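Side-chain contacts in PrimPol AEP domain (PP-N190) (Cyanophage S-2L, PDB 6ZP9), which probably synthesises DNA, and primers for it, when the phage copies a genome that carries 2-aminoadenine in place of adenine: residues 152-155 with 159-162; 86-91 with 143-148; 116-119 with 123-126; 19-24 with 176-181. One frame throughout, in Å; residues are numbered along the deposited sequence.

Interaction 1 (152-155 with 159-162)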
loop_
_atom_site.group_PDB
_atom_site.type_symbol
_atom_site.label_atom_id
_atom_site.label_comp_id
_atom_site.label_asym_id
_atom_site.label_seq_id
_atom_site.Cartn_x
_atom_site.Cartn_y
_atom_site.Cartn_z
ATOM N N ASP A 152 -6.609 4.113 -10.226
ATOM C CA ASP A 152 -7.569 4.729 -9.312
ATOM C C ASP A 152 -7.014 6.034 -8.739
ATOM O O ASP A 152 -6.002 6.031 -8.033
ATOM C CB ASP A 152 -7.863 3.715 -8.200
ATOM C CG ASP A 152 -8.875 4.196 -7.187
ATOM O OD1 ASP A 152 -9.185 5.407 -7.121
ATOM O OD2 ASP A 152 -9.348 3.329 -6.420
ATOM N N THR A 153 -7.684 7.157 -9.037
ATOM C CA THR A 153 -7.172 8.477 -8.661
ATOM C C THR A 153 -7.403 8.826 -7.196
ATOM O O THR A 153 -6.938 9.880 -6.749
ATOM C CB THR A 153 -7.799 9.570 -9.536
ATOM O OG1 THR A 153 -9.180 9.722 -9.190
ATOM C CG2 THR A 153 -7.695 9.209 -11.001
ATOM N N THR A 154 -8.106 7.972 -6.448
ATOM C CA THR A 154 -8.334 8.207 -5.025
ATOM C C THR A 154 -7.034 8.180 -4.228
ATOM O O THR A 154 -6.868 8.945 -3.269
ATOM C CB THR A 154 -9.296 7.150 -4.483
ATOM O OG1 THR A 154 -10.611 7.390 -4.996
ATOM C CG2 THR A 154 -9.337 7.167 -2.958
ATOM N N ASN A 155 -6.098 7.305 -4.603
ATOM C CA ASN A 155 -4.905 7.024 -3.794
ATOM C C ASN A 155 -3.790 8.038 -4.076
ATOM O O ASN A 155 -2.701 7.689 -4.530
ATOM C CB ASN A 155 -4.418 5.600 -4.058
ATOM C CG ASN A 155 -5.501 4.556 -3.865
ATOM O OD1 ASN A 155 -6.291 4.616 -2.920
ATOM N ND2 ASN A 155 -5.539 3.584 -4.769
ATOM N N SER A 159 -1.058 10.548 3.340
ATOM C CA SER A 159 -1.427 9.618 4.402
ATOM C C SER A 159 -2.299 8.467 3.905
ATOM O O SER A 159 -2.951 7.799 4.720
ATOM C CB SER A 159 -2.123 10.357 5.546
ATOM O OG SER A 159 -3.360 10.905 5.132
ATOM N N ARG A 160 -2.309 8.206 2.599
ATOM C CA ARG A 160 -3.110 7.118 2.049
ATOM C C ARG A 160 -2.743 5.789 2.706
ATOM O O ARG A 160 -1.557 5.469 2.857
ATOM C CB ARG A 160 -2.899 7.026 0.537
ATOM C CG ARG A 160 -3.571 5.829 -0.141
ATOM C CD ARG A 160 -5.056 5.778 0.143
ATOM N NE ARG A 160 -5.687 7.097 0.061
ATOM C CZ ARG A 160 -6.996 7.287 -0.077
ATOM N NH1 ARG A 160 -7.491 8.514 -0.142
ATOM N NH2 ARG A 160 -7.807 6.240 -0.161
ATOM N N VAL A 161 -3.779 5.010 3.121
ATOM C CA VAL A 161 -3.563 3.672 3.666
ATOM C C VAL A 161 -3.689 2.656 2.542
ATOM O O VAL A 161 -4.422 2.864 1.571
ATOM C CB VAL A 161 -4.538 3.343 4.822
ATOM C CG1 VAL A 161 -4.405 4.343 5.949
ATOM C CG2 VAL A 161 -5.985 3.270 4.325
ATOM N N MET A 162 -2.995 1.533 2.673
ATOM C CA MET A 162 -3.042 0.446 1.706
ATOM C C MET A 162 -3.181 -0.877 2.440
ATOM O O MET A 162 -2.675 -1.040 3.554
ATOM C CB MET A 162 -1.775 0.496 0.836
ATOM C CG MET A 162 -1.619 1.692 -0.093
ATOM S SD MET A 162 -2.788 1.711 -1.439
ATOM C CE MET A 162 -1.868 0.571 -2.419
#
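R160 curls toward T154 and N155 and lays one face of its guanidinium group beneath their backbone. T154 O sits 3.2 Å from R160 NH1, but above the guanidinium plane and toward its rim, so the angle is too poor for a hydrogen bond. N155 CA lies over the same face, 3.9 Å from R160 NE. From the T154 side chain the methyl does the touching, with CG2 3.3 Å from R160 NH2.

The arginine takes up this pose because CG stands anti to the backbone N (chi1 174°) and the chain then bends at chi2 and again at chi3. N155 crosses it at roughly a right angle. The amide oxygen OD1 comes to 3.5 Å from R160 CD, and the amide plane is turned 61° from the guanidinium.

Residues 152-155 form a type I beta turn between helix 135-149 and strand 161-163. An Asx turn is built into it: T154 N donates to D152 OD1 at 2.9 Å, meeting the carboxylate from above its plane. D152 also touches E91 and D93; these probably correspond to the metal-binding acids of archaeo-eukaryotic primases, E91 replacing the first aspartate of hhhDhD, D93 being the second and D152 that of hD.

The polar side-chain ends are claimed elsewhere. R160 NH1 is hydrogen-bonded to N157 OD1, inside the short connection between the two segments, which helps to fix the rotation of the guanidinium. N155 ND2 donates to E91 OE2. Separately, the backbone carbonyl N155 O accepts from Q142 NE2 of helix 135-149.

Interaction 2 (86-91 with 143-148)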
loop_
_atom_site.group_PDB
_atom_site.type_symbol
_atom_site.label_atom_id
_atom_site.label_comp_id
_atom_site.label_asym_id
_atom_site.label_seq_id
_atom_site.Cartn_x
_atom_site.Cartn_y
_atom_site.Cartn_z
ATOM N N ASN A 86 8.203 6.531 1.311
ATOM C CA ASN A 86 9.300 5.725 0.784
ATOM C C ASN A 86 9.007 5.063 -0.558
ATOM O O ASN A 86 9.907 4.430 -1.122
ATOM C CB ASN A 86 9.675 4.632 1.780
ATOM C CG ASN A 86 10.298 5.185 3.022
ATOM O OD1 ASN A 86 10.723 6.342 3.038
ATOM N ND2 ASN A 86 10.364 4.371 4.075
ATOM N N ALA A 87 7.786 5.176 -1.075
ATOM C CA ALA A 87 7.396 4.495 -2.301
ATOM C C ALA A 87 6.274 5.280 -2.967
ATOM O O ALA A 87 5.522 5.982 -2.293
ATOM C CB ALA A 87 6.920 3.064 -2.006
ATOM N N ILE A 88 6.157 5.152 -4.288
ATOM C CA ILE A 88 4.900 5.458 -4.962
ATOM C C ILE A 88 4.205 4.129 -5.238
ATOM O O ILE A 88 4.828 3.061 -5.234
ATOM C CB ILE A 88 5.078 6.282 -6.260
ATOM C CG1 ILE A 88 6.063 5.589 -7.211
ATOM C CG2 ILE A 88 5.480 7.725 -5.919
ATOM C CD1 ILE A 88 6.226 6.309 -8.544
ATOM N N PHE A 89 2.896 4.186 -5.476
ATOM C CA PHE A 89 2.097 2.966 -5.525
ATOM C C PHE A 89 0.743 3.273 -6.147
ATOM O O PHE A 89 0.283 4.422 -6.136
ATOM C CB PHE A 89 1.915 2.370 -4.123
ATOM C CG PHE A 89 1.464 3.376 -3.090
ATOM C CD1 PHE A 89 2.398 4.110 -2.369
ATOM C CD2 PHE A 89 0.119 3.591 -2.852
ATOM C CE1 PHE A 89 1.999 5.043 -1.430
ATOM C CE2 PHE A 89 -0.290 4.518 -1.912
ATOM C CZ PHE A 89 0.653 5.245 -1.194
ATOM N N GLY A 90 0.097 2.234 -6.670
ATOM C CA GLY A 90 -1.237 2.438 -7.209
ATOM C C GLY A 90 -1.906 1.135 -7.586
ATOM O O GLY A 90 -1.345 0.047 -7.430
ATOM N N GLU A 91 -3.124 1.267 -8.096
ATOM C CA GLU A 91 -3.933 0.114 -8.456
ATOM C C GLU A 91 -4.923 0.534 -9.528
ATOM O O GLU A 91 -5.364 1.685 -9.557
ATOM C CB GLU A 91 -4.698 -0.436 -7.239
ATOM C CG GLU A 91 -5.630 0.605 -6.613
ATOM C CD GLU A 91 -6.432 0.095 -5.417
ATOM O OE1 GLU A 91 -6.843 -1.086 -5.402
ATOM O OE2 GLU A 91 -6.664 0.887 -4.481
ATOM N N ALA A 143 1.042 11.611 -8.495
ATOM C CA ALA A 143 0.045 12.095 -9.442
ATOM C C ALA A 143 0.413 11.705 -10.866
ATOM O O ALA A 143 -0.455 11.291 -11.649
ATOM C CB ALA A 143 -0.102 13.611 -9.320
ATOM N N ARG A 144 1.692 11.818 -11.217
ATOM C CA ARG A 144 2.120 11.428 -12.554
ATOM C C ARG A 144 1.959 9.932 -12.774
ATOM O O ARG A 144 1.596 9.495 -13.878
ATOM C CB ARG A 144 3.567 11.846 -12.781
ATOM C CG ARG A 144 3.747 13.345 -12.806
ATOM C CD ARG A 144 5.132 13.681 -13.304
ATOM N NE ARG A 144 5.433 15.102 -13.194
ATOM C CZ ARG A 144 6.439 15.698 -13.829
ATOM N NH1 ARG A 144 7.231 14.985 -14.626
ATOM N NH2 ARG A 144 6.654 17.002 -13.665
ATOM N N LEU A 145 2.241 9.130 -11.742
ATOM C CA LEU A 145 2.053 7.687 -11.855
ATOM C C LEU A 145 0.590 7.353 -12.120
ATOM O O LEU A 145 0.268 6.542 -13.000
ATOM C CB LEU A 145 2.547 7.006 -10.580
ATOM C CG LEU A 145 2.219 5.512 -10.444
ATOM C CD1 LEU A 145 3.041 4.689 -11.427
ATOM C CD2 LEU A 145 2.435 5.025 -9.006
ATOM N N ILE A 146 -0.316 7.982 -11.367
ATOM C CA ILE A 146 -1.746 7.748 -11.558
ATOM C C ILE A 146 -2.164 8.097 -12.981
ATOM O O ILE A 146 -2.914 7.350 -13.623
ATOM C CB ILE A 146 -2.559 8.546 -10.522
ATOM C CG1 ILE A 146 -2.331 7.972 -9.115
ATOM C CG2 ILE A 146 -4.045 8.567 -10.908
ATOM C CD1 ILE A 146 -2.795 8.874 -7.984
ATOM N N ALA A 147 -1.677 9.233 -13.498
ATOM C CA ALA A 147 -2.072 9.697 -14.826
ATOM C C ALA A 147 -1.587 8.745 -15.914
ATOM O O ALA A 147 -2.340 8.397 -16.835
ATOM C CB ALA A 147 -1.520 11.104 -15.065
ATOM N N LEU A 148 -0.327 8.315 -15.821
ATOM C CA LEU A 148 0.275 7.519 -16.881
ATOM C C LEU A 148 -0.328 6.122 -16.938
ATOM O O LEU A 148 -0.546 5.576 -18.025
ATOM C CB LEU A 148 1.787 7.436 -16.671
ATOM C CG LEU A 148 2.520 6.426 -17.556
ATOM C CD1 LEU A 148 2.361 6.803 -19.011
ATOM C CD2 LEU A 148 3.984 6.301 -17.182
#
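F89 N, 3.7 Å from L145 CD2, is held by a hydrogen bond to Q142 OE1, a side chain from one turn earlier in the helix that carries L145. A87 O takes a second bond from W138 NE1 of that helix. Strand 87-90 is part of 85-90, an outermost strand of its antiparallel sheet, and here helix side chains serve backbone groups along it. Helix and strand axes approach to 8.5 Å and diverge by 30°, running in broadly the same direction.

One methyl carries the packing. In L145, CG anti to the backbone N (chi1 171°) and chi2 of 71° together extend CD2 toward the strand, where it rests 3.6 Å from F89 O and 4.3 Å from G90 N. I88 crosses it at a slant, with CB and CD1 each 4.0 Å from L145 CD2. G90 has no side chain, and its backbone lies beside the leucine. The F89 side chain leaves in the other direction, while I88 also touches M191 of helix 188-194.

Between I88 and L145 the attraction is purely dispersive and tolerant of direction, so the two bonds from Q142 and W138 probably do more to set how the helix lies along the strand.

Interaction 3 (116-119 with 123-126)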
loop_
_atom_site.group_PDB
_atom_site.type_symbol
_atom_site.label_atom_id
_atom_site.label_comp_id
_atom_site.label_asym_id
_atom_site.label_seq_id
_atom_site.Cartn_x
_atom_site.Cartn_y
_atom_site.Cartn_z
ATOM N N LEU A 116 1.311 -6.789 -4.692
ATOM C CA LEU A 116 0.542 -7.328 -3.583
ATOM C C LEU A 116 -0.806 -7.817 -4.088
ATOM O O LEU A 116 -1.526 -7.077 -4.769
ATOM C CB LEU A 116 0.351 -6.282 -2.482
ATOM C CG LEU A 116 -0.254 -6.850 -1.195
ATOM C CD1 LEU A 116 0.491 -6.323 0.016
ATOM C CD2 LEU A 116 -1.723 -6.482 -1.119
ATOM N N ARG A 117 -1.117 -9.055 -3.755
ATOM C CA ARG A 117 -2.432 -9.616 -4.035
ATOM C C ARG A 117 -3.305 -9.372 -2.812
ATOM O O ARG A 117 -2.965 -9.816 -1.717
ATOM C CB ARG A 117 -2.297 -11.134 -4.344
ATOM C CG ARG A 117 -3.437 -11.777 -5.117
ATOM C CD ARG A 117 -2.918 -12.547 -6.338
ATOM N NE ARG A 117 -1.689 -13.277 -6.043
ATOM C CZ ARG A 117 -0.732 -13.560 -6.929
ATOM N NH1 ARG A 117 0.354 -14.224 -6.540
ATOM N NH2 ARG A 117 -0.856 -13.194 -8.202
ATOM N N THR A 118 -4.404 -8.676 -2.961
ATOM C CA THR A 118 -5.200 -8.276 -1.805
ATOM C C THR A 118 -6.236 -9.304 -1.394
ATOM O O THR A 118 -6.670 -9.289 -0.237
ATOM C CB THR A 118 -5.949 -6.971 -2.078
ATOM O OG1 THR A 118 -6.909 -7.196 -3.119
ATOM C CG2 THR A 118 -4.983 -5.865 -2.487
ATOM N N GLY A 119 -6.663 -10.168 -2.311
ATOM C CA GLY A 119 -7.871 -10.933 -2.117
ATOM C C GLY A 119 -9.107 -10.311 -2.735
ATOM O O GLY A 119 -10.120 -11.004 -2.897
ATOM N N ILE A 123 -4.820 -5.676 -7.952
ATOM C CA ILE A 123 -3.414 -5.844 -7.607
ATOM C C ILE A 123 -2.872 -4.491 -7.170
ATOM O O ILE A 123 -3.235 -3.447 -7.738
ATOM C CB ILE A 123 -2.630 -6.391 -8.817
ATOM C CG1 ILE A 123 -3.205 -7.738 -9.288
ATOM C CG2 ILE A 123 -1.111 -6.444 -8.533
ATOM C CD1 ILE A 123 -3.115 -8.877 -8.270
ATOM N N HIS A 124 -2.005 -4.489 -6.161
ATOM C CA HIS A 124 -1.315 -3.279 -5.730
ATOM C C HIS A 124 0.130 -3.311 -6.218
ATOM O O HIS A 124 0.814 -4.332 -6.080
ATOM C CB HIS A 124 -1.367 -3.142 -4.208
ATOM C CG HIS A 124 -2.735 -2.821 -3.683
ATOM N ND1 HIS A 124 -2.986 -2.569 -2.351
ATOM C CD2 HIS A 124 -3.925 -2.712 -4.317
ATOM C CE1 HIS A 124 -4.271 -2.310 -2.188
ATOM N NE2 HIS A 124 -4.864 -2.391 -3.366
ATOM N N HIS A 125 0.582 -2.202 -6.801
ATOM C CA HIS A 125 1.926 -2.079 -7.352
ATOM C C HIS A 125 2.702 -1.044 -6.555
ATOM O O HIS A 125 2.189 0.046 -6.297
ATOM C CB HIS A 125 1.882 -1.659 -8.825
ATOM C CG HIS A 125 0.865 -2.402 -9.627
ATOM N ND1 HIS A 125 1.170 -3.539 -10.344
ATOM C CD2 HIS A 125 -0.455 -2.175 -9.822
ATOM C CE1 HIS A 125 0.079 -3.983 -10.943
ATOM N NE2 HIS A 125 -0.921 -3.174 -10.644
ATOM N N TYR A 126 3.934 -1.374 -6.180
ATOM C CA TYR A 126 4.792 -0.476 -5.419
ATOM C C TYR A 126 6.138 -0.260 -6.108
ATOM O O TYR A 126 6.760 -1.208 -6.596
ATOM C CB TYR A 126 5.066 -1.023 -4.034
ATOM C CG TYR A 126 3.917 -1.028 -3.061
ATOM C CD1 TYR A 126 2.979 -2.056 -3.069
ATOM C CD2 TYR A 126 3.809 -0.042 -2.092
ATOM C CE1 TYR A 126 1.961 -2.090 -2.147
ATOM C CE2 TYR A 126 2.793 -0.061 -1.174
ATOM C CZ TYR A 126 1.877 -1.086 -1.198
ATOM O OH TYR A 126 0.867 -1.111 -0.266
#
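Strands 114-117 and 123-129 make a beta hairpin in the middle of a four-stranded antiparallel sheet, and L116 and H124 face each other near its turn as a hydrogen-bonded pair. H124 N donates to L116 O at 3.0 Å along an almost straight line (177°); the return bond, L116 N to H124 O, is 2.9 Å and more bent, 141°. Their side chains leave on the same face of the sheet, with L116 CB 4.0 Å from H124 CB.

H124 fits the histidine of the sxH motif of archaeo-eukaryotic primases, with S122 as its serine; in relatives this motif contacts nucleotide phosphates. Beyond the strand end, T118 crosses the imidazole at about a right angle. Its methyl CG2 sits over the middle of one ring face, 3.6 Å from the centroid of the H124 ring and 10° off the normal, a clear CH-pi contact. The T118 torsion sorts the two branches: OG1 lies between the backbone N and the carbonyl carbon, while CG2 goes anti to the carbonyl carbon and out over the ring. The hydroxyl meanwhile bonds within the turn, accepting from G120 N and donating to S122 O, so the residue that packs on H124 also ties the turn together. At the ring's far end, H124 NE2 has a weak hydrogen bond with E91 OE1.

On the other face of the sheet, R117 and I123 run side by side. In one of its two modelled positions the arginine makes a cation-pi contact with F179 and has CD 4.2 Å from I123 CD1.

Interaction 4 (19-24 with 176-181)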
loop_
_atom_site.group_PDB
_atom_site.type_symbol
_atom_site.label_atom_id
_atom_site.label_comp_id
_atom_site.label_asym_id
_atom_site.label_seq_id
_atom_site.Cartn_x
_atom_site.Cartn_y
_atom_site.Cartn_z
ATOM N N ILE A 19 3.419 -9.520 7.209
ATOM C CA ILE A 19 3.357 -8.157 7.735
ATOM C C ILE A 19 4.755 -7.546 7.802
ATOM O O ILE A 19 4.990 -6.426 7.325
ATOM C CB ILE A 19 2.678 -8.135 9.115
ATOM C CG1 ILE A 19 1.185 -8.436 8.977
ATOM C CG2 ILE A 19 2.899 -6.776 9.794
ATOM C CD1 ILE A 19 0.421 -8.309 10.292
ATOM N N LEU A 20 5.706 -8.268 8.403
ATOM C CA LEU A 20 7.054 -7.722 8.527
ATOM C C LEU A 20 7.708 -7.545 7.163
ATOM O O LEU A 20 8.460 -6.585 6.953
ATOM C CB LEU A 20 7.905 -8.615 9.428
ATOM C CG LEU A 20 7.462 -8.538 10.894
ATOM C CD1 LEU A 20 8.250 -9.518 11.733
ATOM C CD2 LEU A 20 7.596 -7.117 11.449
ATOM N N LEU A 21 7.413 -8.445 6.213
ATOM C CA LEU A 21 7.951 -8.301 4.862
ATOM C C LEU A 21 7.409 -7.048 4.185
ATOM O O LEU A 21 8.155 -6.330 3.514
ATOM C CB LEU A 21 7.638 -9.545 4.027
ATOM C CG LEU A 21 8.085 -9.470 2.564
ATOM C CD1 LEU A 21 9.596 -9.403 2.435
ATOM C CD2 LEU A 21 7.521 -10.636 1.763
ATOM N N HIS A 22 6.110 -6.779 4.337
ATOM C CA HIS A 22 5.527 -5.549 3.803
ATOM C C HIS A 22 6.256 -4.324 4.339
ATOM O O HIS A 22 6.647 -3.433 3.572
ATOM C CB HIS A 22 4.036 -5.494 4.161
ATOM C CG HIS A 22 3.222 -4.592 3.284
ATOM N ND1 HIS A 22 1.843 -4.640 3.249
ATOM C CD2 HIS A 22 3.588 -3.616 2.414
ATOM C CE1 HIS A 22 1.392 -3.733 2.395
ATOM N NE2 HIS A 22 2.430 -3.102 1.873
ATOM N N LEU A 23 6.458 -4.272 5.659
ATOM C CA LEU A 23 7.176 -3.154 6.272
ATOM C C LEU A 23 8.620 -3.087 5.789
ATOM O O LEU A 23 9.145 -1.997 5.524
ATOM C CB LEU A 23 7.141 -3.280 7.801
ATOM C CG LEU A 23 6.017 -2.567 8.562
ATOM C CD1 LEU A 23 4.684 -2.892 7.958
ATOM C CD2 LEU A 23 6.029 -2.982 10.017
ATOM N N SER A 24 9.277 -4.246 5.686
ATOM C CA SER A 24 10.670 -4.300 5.270
ATOM C C SER A 24 10.844 -3.783 3.845
ATOM O O SER A 24 11.730 -2.966 3.565
ATOM C CB SER A 24 11.168 -5.741 5.381
ATOM O OG SER A 24 12.578 -5.775 5.315
ATOM N N ALA A 176 -3.911 -11.566 2.172
ATOM C CA ALA A 176 -3.128 -10.763 1.238
ATOM C C ALA A 176 -1.684 -11.245 1.201
ATOM O O ALA A 176 -1.101 -11.599 2.229
ATOM C CB ALA A 176 -3.187 -9.289 1.624
ATOM N N GLN A 177 -1.094 -11.246 0.011
ATOM C CA GLN A 177 0.217 -11.847 -0.195
ATOM C C GLN A 177 1.097 -10.948 -1.059
ATOM O O GLN A 177 0.660 -10.477 -2.118
ATOM C CB GLN A 177 0.078 -13.222 -0.863
ATOM C CG GLN A 177 1.392 -13.851 -1.283
ATOM C CD GLN A 177 2.024 -14.662 -0.176
ATOM O OE1 GLN A 177 1.458 -14.797 0.909
ATOM N NE2 GLN A 177 3.208 -15.208 -0.440
ATOM N N ILE A 178 2.339 -10.734 -0.621
ATOM C CA ILE A 178 3.333 -10.045 -1.439
ATOM C C ILE A 178 3.881 -11.015 -2.476
ATOM O O ILE A 178 4.097 -12.198 -2.186
ATOM C CB ILE A 178 4.444 -9.465 -0.551
ATOM C CG1 ILE A 178 3.888 -8.238 0.163
ATOM C CG2 ILE A 178 5.689 -9.101 -1.377
ATOM C CD1 ILE A 178 4.784 -7.697 1.189
ATOM N N PHE A 179 4.085 -10.529 -3.701
ATOM C CA PHE A 179 4.657 -11.369 -4.740
ATOM C C PHE A 179 5.439 -10.501 -5.723
ATOM O O PHE A 179 5.322 -9.276 -5.733
ATOM C CB PHE A 179 3.570 -12.202 -5.438
ATOM C CG PHE A 179 2.640 -11.394 -6.309
ATOM C CD1 PHE A 179 1.623 -10.628 -5.748
ATOM C CD2 PHE A 179 2.779 -11.414 -7.698
ATOM C CE1 PHE A 179 0.759 -9.883 -6.553
ATOM C CE2 PHE A 179 1.918 -10.679 -8.516
ATOM C CZ PHE A 179 0.904 -9.912 -7.943
ATOM N N ASN A 180 6.278 -11.156 -6.528
ATOM C CA ASN A 180 7.114 -10.493 -7.534
ATOM C C ASN A 180 8.024 -9.421 -6.930
ATOM O O ASN A 180 8.295 -8.390 -7.556
ATOM C CB ASN A 180 6.259 -9.907 -8.664
ATOM C CG ASN A 180 5.754 -10.967 -9.621
ATOM O OD1 ASN A 180 6.279 -12.088 -9.664
ATOM N ND2 ASN A 180 4.753 -10.614 -10.418
ATOM N N ALA A 181 8.517 -9.661 -5.716
ATOM C CA ALA A 181 9.522 -8.769 -5.152
ATOM C C ALA A 181 10.838 -8.917 -5.912
ATOM O O ALA A 181 11.261 -10.023 -6.251
ATOM C CB ALA A 181 9.731 -9.049 -3.665
#
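The apolar contacts centre on I178, which meets the helix with both branches. I178 CG2 lies 3.9 Å from L21 CD2, and I178 CB is 4.0 Å from that same leucine methyl. The longer branch passes L21, with I178 CD1 4.0 Å from L21 CG, and goes on to the helix backbone: with CG1 anti to the carbonyl carbon (chi1 -74°), I178 CD1 comes to 3.5 Å from H22 CA and an equal 3.5 Å from H22 N. It also touches H22 CB at 3.8 Å and approaches the imidazole obliquely.

Helix 16-25 thus packs against 177-179, an outermost strand of the antiparallel sheet that contains 114-117, its hydrogen-bonded neighbour. L116 of that neighbour touches both H22 and I178, and F114 touches I178 as well, so the isoleucine fills the interface from the sheet side, between the helix and F114 and L116.

Polar bonds flank this apolar patch. I178 N donates to Q18 OE1, one helical turn before H22, which links the strand backbone directly to the helix. The imidazole of H22 leaves the helix with CG anti to the backbone N (chi1 -159°) and turns its polar end away from I178; H22 ND1 accepts a hydrogen bond from A165 N.

Interactions 2, 3 and 4 all reach the sheet ordered 85-90, 123-129, 114-117, 177-179: a helix lies against each outermost strand, with the hairpin of interaction 3 between. Interaction 1 belongs partly to the second sheet, through strand 161-163; where the sheets meet, M162 CB packs against Y126 OH. Along the chain, interaction 3 is nested inside the loop closed by interaction 2; both precede interaction 1, and interaction 4 encloses all three. Interactions 1 to 3 converge on E91, D152 and H124, consistent with the active site of an archaeo-eukaryotic primase. The centre of interaction 4 lies about 18 Å from those of 1 and 2, but it adjoins interaction 3, about 10 Å away, through strands 114-117 and 177-179.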